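Local coordinates for protein beta-2-microglobulin (Ctenopharyngodon idella, PDB 5H5Z) that probably serves as the light chain of MHC class I, pairing with the antigen-presenting heavy chain in a bony fish, at residues Ile38-Gln52 with Lys67-Cys81. The protein carries 1 engineered substitution. Numbering follows the deposited sequence.
Engineered in segment 38-52: K45 (natural residue Glu).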
loop_
_atom_site.group_PDB
_atom_site.type_symbol
_atom_site.label_atom_id
_atom_site.label_comp_id
_atom_site.label_asym_id
_atom_site.label_seq_id
_atom_site.Cartn_x
_atom_site.Cartn_y
_atom_site.Cartn_z
ATOM N N ILE B 38 -5.363 13.803 -6.218
ATOM C CA ILE B 38 -3.906 13.805 -6.363
ATOM C C ILE B 38 -3.551 14.132 -7.811
ATOM O O ILE B 38 -4.082 13.515 -8.739
ATOM C CB ILE B 38 -3.269 12.448 -5.969
ATOM C CG1 ILE B 38 -3.709 12.008 -4.566
ATOM C CG2 ILE B 38 -1.746 12.529 -6.059
ATOM C CD1 ILE B 38 -3.493 10.533 -4.285
ATOM N N GLU B 39 -2.665 15.110 -8.001
ATOM C CA GLU B 39 -2.222 15.498 -9.334
ATOM C C GLU B 39 -0.716 15.697 -9.349
ATOM O O GLU B 39 -0.159 16.278 -8.422
ATOM C CB GLU B 39 -2.924 16.782 -9.797
ATOM C CG GLU B 39 -4.430 16.663 -10.029
ATOM C CD GLU B 39 -4.819 15.721 -11.163
ATOM O OE1 GLU B 39 -3.935 15.243 -11.905
ATOM O OE2 GLU B 39 -6.030 15.458 -11.317
ATOM N N LEU B 40 -0.055 15.194 -10.389
ATOM C CA LEU B 40 1.371 15.464 -10.574
ATOM C C LEU B 40 1.526 16.674 -11.488
ATOM O O LEU B 40 0.795 16.808 -12.476
ATOM C CB LEU B 40 2.096 14.241 -11.147
ATOM C CG LEU B 40 2.067 12.962 -10.301
ATOM C CD1 LEU B 40 2.664 11.790 -11.064
ATOM C CD2 LEU B 40 2.800 13.153 -8.981
ATOM N N LEU B 41 2.469 17.555 -11.160
ATOM C CA LEU B 41 2.640 18.805 -11.897
ATOM C C LEU B 41 4.047 18.996 -12.451
ATOM O O LEU B 41 5.037 18.664 -11.793
ATOM C CB LEU B 41 2.292 20.008 -11.011
ATOM C CG LEU B 41 1.062 19.951 -10.097
ATOM C CD1 LEU B 41 0.998 21.206 -9.241
ATOM C CD2 LEU B 41 -0.237 19.760 -10.871
ATOM N N LYS B 42 4.112 19.529 -13.668
ATOM C CA LYS B 42 5.359 19.992 -14.260
ATOM C C LYS B 42 5.251 21.497 -14.425
ATOM O O LYS B 42 4.374 21.982 -15.145
ATOM C CB LYS B 42 5.608 19.331 -15.618
ATOM C CG LYS B 42 6.875 19.824 -16.305
ATOM C CD LYS B 42 7.025 19.271 -17.711
ATOM C CE LYS B 42 8.370 19.682 -18.294
ATOM N NZ LYS B 42 8.527 19.261 -19.713
ATOM N N ASN B 43 6.141 22.227 -13.756
ATOM C CA ASN B 43 6.107 23.692 -13.737
ATOM C C ASN B 43 4.710 24.255 -13.430
ATOM O O ASN B 43 4.266 25.229 -14.041
ATOM C CB ASN B 43 6.676 24.264 -15.045
ATOM C CG ASN B 43 8.098 23.803 -15.312
ATOM O OD1 ASN B 43 8.925 23.740 -14.399
ATOM N ND2 ASN B 43 8.391 23.483 -16.566
ATOM N N GLY B 44 4.023 23.615 -12.485
ATOM C CA GLY B 44 2.704 24.056 -12.043
ATOM C C GLY B 44 1.534 23.626 -12.914
ATOM O O GLY B 44 0.391 23.974 -12.624
ATOM N N LYS B 45 1.814 22.870 -13.976
ATOM C CA LYS B 45 0.776 22.407 -14.901
ATOM C C LYS B 45 0.544 20.904 -14.736
ATOM O O LYS B 45 1.500 20.131 -14.667
ATOM C CB LYS B 45 1.161 22.722 -16.357
ATOM C CG LYS B 45 1.487 24.185 -16.649
ATOM C CD LYS B 45 0.244 25.064 -16.638
ATOM C CE LYS B 45 0.579 26.505 -16.991
ATOM N NZ LYS B 45 -0.620 27.385 -16.908
ATOM N N VAL B 46 -0.725 20.496 -14.682
ATOM C CA VAL B 46 -1.087 19.083 -14.488
ATOM C C VAL B 46 -0.512 18.212 -15.610
ATOM O O VAL B 46 -0.709 18.504 -16.791
ATOM C CB VAL B 46 -2.622 18.887 -14.397
ATOM C CG1 VAL B 46 -2.967 17.419 -14.193
ATOM C CG2 VAL B 46 -3.215 19.723 -13.267
ATOM N N ILE B 47 0.211 17.158 -15.233
ATOM C CA ILE B 47 0.770 16.217 -16.203
ATOM C C ILE B 47 -0.294 15.197 -16.586
ATOM O O ILE B 47 -0.892 14.556 -15.718
ATOM C CB ILE B 47 2.030 15.494 -15.667
ATOM C CG1 ILE B 47 3.105 16.515 -15.265
ATOM C CG2 ILE B 47 2.570 14.507 -16.701
ATOM C CD1 ILE B 47 4.266 15.931 -14.485
ATOM N N ALA B 48 -0.524 15.064 -17.892
ATOM C CA ALA B 48 -1.497 14.120 -18.431
ATOM C C ALA B 48 -0.987 12.677 -18.368
ATOM O O ALA B 48 0.223 12.432 -18.258
ATOM C CB ALA B 48 -1.864 14.498 -19.860
ATOM N N ASP B 49 -1.926 11.735 -18.422
ATOM C CA ASP B 49 -1.636 10.294 -18.453
ATOM C C ASP B 49 -0.929 9.763 -17.203
ATOM O O ASP B 49 -0.239 8.745 -17.261
ATOM C CB ASP B 49 -0.855 9.908 -19.723
ATOM C CG ASP B 49 -1.637 10.173 -21.003
ATOM O OD1 ASP B 49 -2.865 10.392 -20.936
ATOM O OD2 ASP B 49 -1.013 10.156 -22.085
ATOM N N ALA B 50 -1.098 10.452 -16.077
ATOM C CA ALA B 50 -0.612 9.942 -14.797
ATOM C C ALA B 50 -1.474 8.751 -14.389
ATOM O O ALA B 50 -2.670 8.731 -14.663
ATOM C CB ALA B 50 -0.650 11.024 -13.733
ATOM N N GLN B 51 -0.852 7.763 -13.751
ATOM C CA GLN B 51 -1.533 6.535 -13.341
ATOM C C GLN B 51 -1.725 6.502 -11.832
ATOM O O GLN B 51 -0.790 6.778 -11.080
ATOM C CB GLN B 51 -0.728 5.305 -13.777
ATOM C CG GLN B 51 -0.639 5.105 -15.287
ATOM C CD GLN B 51 0.509 5.859 -15.942
ATOM O OE1 GLN B 51 1.313 6.516 -15.280
ATOM N NE2 GLN B 51 0.589 5.761 -17.262
ATOM N N GLN B 52 -2.933 6.151 -11.393
ATOM C CA GLN B 52 -3.240 6.073 -9.968
ATOM C C GLN B 52 -3.693 4.672 -9.571
ATOM O O GLN B 52 -4.511 4.057 -10.260
ATOM C CB GLN B 52 -4.304 7.110 -9.591
ATOM C CG GLN B 52 -4.560 7.245 -8.094
ATOM C CD GLN B 52 -5.543 8.353 -7.761
ATOM O OE1 GLN B 52 -6.596 8.108 -7.169
ATOM N NE2 GLN B 52 -5.207 9.580 -8.143
ATOM N N LYS B 67 0.276 7.810 -7.072
ATOM C CA LYS B 67 0.184 8.390 -8.403
ATOM C C LYS B 67 1.576 8.446 -9.002
ATOM O O LYS B 67 2.532 8.796 -8.315
ATOM C CB LYS B 67 -0.435 9.781 -8.366
ATOM C CG LYS B 67 -0.887 10.258 -9.734
ATOM C CD LYS B 67 -2.230 10.942 -9.616
ATOM C CE LYS B 67 -2.972 10.974 -10.934
ATOM N NZ LYS B 67 -4.284 11.655 -10.760
ATOM N N SER B 68 1.686 8.083 -10.277
ATOM C CA SER B 68 2.980 8.050 -10.954
ATOM C C SER B 68 2.831 8.389 -12.431
ATOM O O SER B 68 1.747 8.253 -12.999
ATOM C CB SER B 68 3.648 6.678 -10.783
ATOM O OG SER B 68 2.865 5.635 -11.351
ATOM N N VAL B 69 3.921 8.857 -13.035
ATOM C CA VAL B 69 3.973 9.124 -14.469
ATOM C C VAL B 69 5.429 9.119 -14.924
ATOM O O VAL B 69 6.335 9.396 -14.127
ATOM C CB VAL B 69 3.281 10.464 -14.844
ATOM C CG1 VAL B 69 4.086 11.667 -14.361
ATOM C CG2 VAL B 69 3.028 10.547 -16.344
ATOM N N SER B 70 5.649 8.776 -16.191
ATOM C CA SER B 70 6.988 8.864 -16.787
ATOM C C SER B 70 7.436 10.320 -16.827
ATOM O O SER B 70 6.633 11.208 -17.113
ATOM C CB SER B 70 6.981 8.279 -18.203
ATOM O OG SER B 70 8.188 8.577 -18.883
ATOM N N PHE B 71 8.710 10.562 -16.528
ATOM C CA PHE B 71 9.279 11.905 -16.648
ATOM C C PHE B 71 10.779 11.853 -16.902
ATOM O O PHE B 71 11.436 10.848 -16.612
ATOM C CB PHE B 71 8.898 12.820 -15.455
ATOM C CG PHE B 71 9.791 12.700 -14.238
ATOM C CD1 PHE B 71 10.191 11.460 -13.739
ATOM C CD2 PHE B 71 10.210 13.850 -13.570
ATOM C CE1 PHE B 71 11.000 11.376 -12.611
ATOM C CE2 PHE B 71 11.014 13.773 -12.437
ATOM C CZ PHE B 71 11.412 12.534 -11.959
ATOM N N LYS B 72 11.294 12.928 -17.483
ATOM C CA LYS B 72 12.712 13.072 -17.735
ATOM C C LYS B 72 13.133 14.421 -17.150
ATOM O O LYS B 72 13.024 15.448 -17.821
ATOM C CB LYS B 72 12.991 12.991 -19.239
ATOM C CG LYS B 72 14.463 12.828 -19.597
ATOM C CD LYS B 72 14.655 12.340 -21.026
ATOM C CE LYS B 72 14.600 13.483 -22.025
ATOM N NZ LYS B 72 15.123 13.075 -23.362
ATOM N N PRO B 73 13.593 14.423 -15.880
ATOM C CA PRO B 73 13.911 15.696 -15.222
ATOM C C PRO B 73 15.076 16.439 -15.878
ATOM O O PRO B 73 16.097 15.834 -16.218
ATOM C CB PRO B 73 14.267 15.280 -13.791
ATOM C CG PRO B 73 14.691 13.854 -13.899
ATOM C CD PRO B 73 13.847 13.269 -14.993
ATOM N N GLU B 74 14.892 17.740 -16.082
ATOM C CA GLU B 74 15.938 18.613 -16.614
ATOM C C GLU B 74 16.135 19.788 -15.659
ATOM O O GLU B 74 15.303 20.027 -14.782
ATOM C CB GLU B 74 15.585 19.109 -18.024
ATOM C CG GLU B 74 15.306 18.012 -19.055
ATOM C CD GLU B 74 16.548 17.273 -19.543
ATOM O OE1 GLU B 74 17.672 17.597 -19.110
ATOM O OE2 GLU B 74 16.402 16.352 -20.375
ATOM N N LYS B 75 17.238 20.513 -15.833
ATOM C CA LYS B 75 17.616 21.610 -14.933
ATOM C C LYS B 75 16.547 22.675 -14.686
ATOM O O LYS B 75 16.344 23.100 -13.551
ATOM C CB LYS B 75 18.915 22.279 -15.403
ATOM C CG LYS B 75 20.068 22.119 -14.426
ATOM C CD LYS B 75 19.863 22.983 -13.187
ATOM C CE LYS B 75 20.450 22.324 -11.948
ATOM N NZ LYS B 75 20.692 23.294 -10.840
ATOM N N SER B 76 15.871 23.100 -15.749
ATOM C CA SER B 76 14.954 24.235 -15.662
ATOM C C SER B 76 13.511 23.858 -15.305
ATOM O O SER B 76 12.634 24.723 -15.271
ATOM C CB SER B 76 14.990 25.049 -16.962
ATOM O OG SER B 76 14.595 24.259 -18.068
ATOM N N ASP B 77 13.272 22.578 -15.022
ATOM C CA ASP B 77 11.913 22.090 -14.761
ATOM C C ASP B 77 11.667 21.715 -13.301
ATOM O O ASP B 77 12.501 21.065 -12.667
ATOM C CB ASP B 77 11.588 20.898 -15.667
ATOM C CG ASP B 77 11.575 21.268 -17.138
ATOM O OD1 ASP B 77 11.005 22.328 -17.483
ATOM O OD2 ASP B 77 12.135 20.497 -17.950
ATOM N N GLU B 78 10.512 22.132 -12.785
ATOM C CA GLU B 78 10.079 21.803 -11.429
ATOM C C GLU B 78 8.925 20.805 -11.451
ATOM O O GLU B 78 7.949 20.993 -12.181
ATOM C CB GLU B 78 9.648 23.068 -10.679
ATOM C CG GLU B 78 8.803 22.791 -9.440
ATOM C CD GLU B 78 7.997 23.993 -8.990
ATOM O OE1 GLU B 78 8.588 24.911 -8.394
ATOM O OE2 GLU B 78 6.770 24.015 -9.219
ATOM N N TYR B 79 9.042 19.760 -10.635
ATOM C CA TYR B 79 7.979 18.769 -10.476
ATOM C C TYR B 79 7.428 18.784 -9.062
ATOM O O TYR B 79 8.161 19.037 -8.100
ATOM C CB TYR B 79 8.472 17.375 -10.870
ATOM C CG TYR B 79 8.838 17.303 -12.334
ATOM C CD1 TYR B 79 10.132 17.602 -12.763
ATOM C CD2 TYR B 79 7.884 16.968 -13.297
ATOM C CE1 TYR B 79 10.466 17.560 -14.105
ATOM C CE2 TYR B 79 8.211 16.921 -14.641
ATOM C CZ TYR B 79 9.503 17.220 -15.038
ATOM O OH TYR B 79 9.833 17.180 -16.368
ATOM N N SER B 80 6.128 18.527 -8.945
ATOM C CA SER B 80 5.453 18.556 -7.654
ATOM C C SER B 80 4.209 17.677 -7.647
ATOM O O SER B 80 3.729 17.232 -8.700
ATOM C CB SER B 80 5.113 20.000 -7.240
ATOM O OG SER B 80 4.239 20.620 -8.165
ATOM N N CYS B 81 3.710 17.405 -6.447
ATOM C CA CYS B 81 2.487 16.642 -6.275
ATOM C C CYS B 81 1.533 17.490 -5.449
ATOM O O CYS B 81 1.880 17.933 -4.346
ATOM C CB CYS B 81 2.784 15.309 -5.581
ATOM S SG CYS B 81 1.343 14.278 -5.231
HETATM O O HOH W 1 -4.471 12.755 -13.229
HETATM O O HOH W 2 5.356 21.884 -10.682
HETATM O O HOH W 3 0.868 4.513 -9.744
#
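The Y79 ring meets CD1 of I47 at its edge, in plane, 3.9 Å from CD2, while F71 CD2 sits over the centre of one face. K42 runs beside the ring in the same direction: with CG anti to the backbone N (chi1 178°) and the rest extended, its methylenes pass CE2 and reach the hydroxyl, CE lying 3.5 Å from Y79 OH. The F71 ring has CD of P73 over one face, CD1 of Y79 at its edge, and packs edge-to-face with W94. Strands 38-42 and 79-81 pair antiparallel through L41 and S80. N43 N bonds to E78 O, and the N43 side chain extends this pairing: OD1 accepts an almost straight bond from E78 N (2.8 Å, 177°), and ND2, with D77 OD1 in its amide plane, donates to that oxygen's anti side but well out of the carboxylate plane. This double grip fixes the amide's rotation at the type I' turn K42-K45, where a water also joins G44 N to E78 and S80 OG. Strand 51-52 pairs likewise with 67-71, through Q51 and S68. Between the two sheets, L40 CD1 touches V69 CG1 (3.6 Å), which also meets I47 CG2; within one sheet, L40 CD2 faces C81 CB, and I38 CG2 approaches C81 SG at 3.6 Å. K67, bent at chi2 (138°), sends NZ across to I38 O (2.8 Å); a long salt bridge to E39 OE1 (3.8 Å) is supplemented by a bridging water, and A50 CB packs on CE. A methionine in its place would probably leave I38 O without this donor and the E39 carboxylate without its positive partner. With the C26-C81 disulfide, this facing of two antiparallel sheets across an apolar interior is characteristic of the immunoglobulin C1-set β-sandwich.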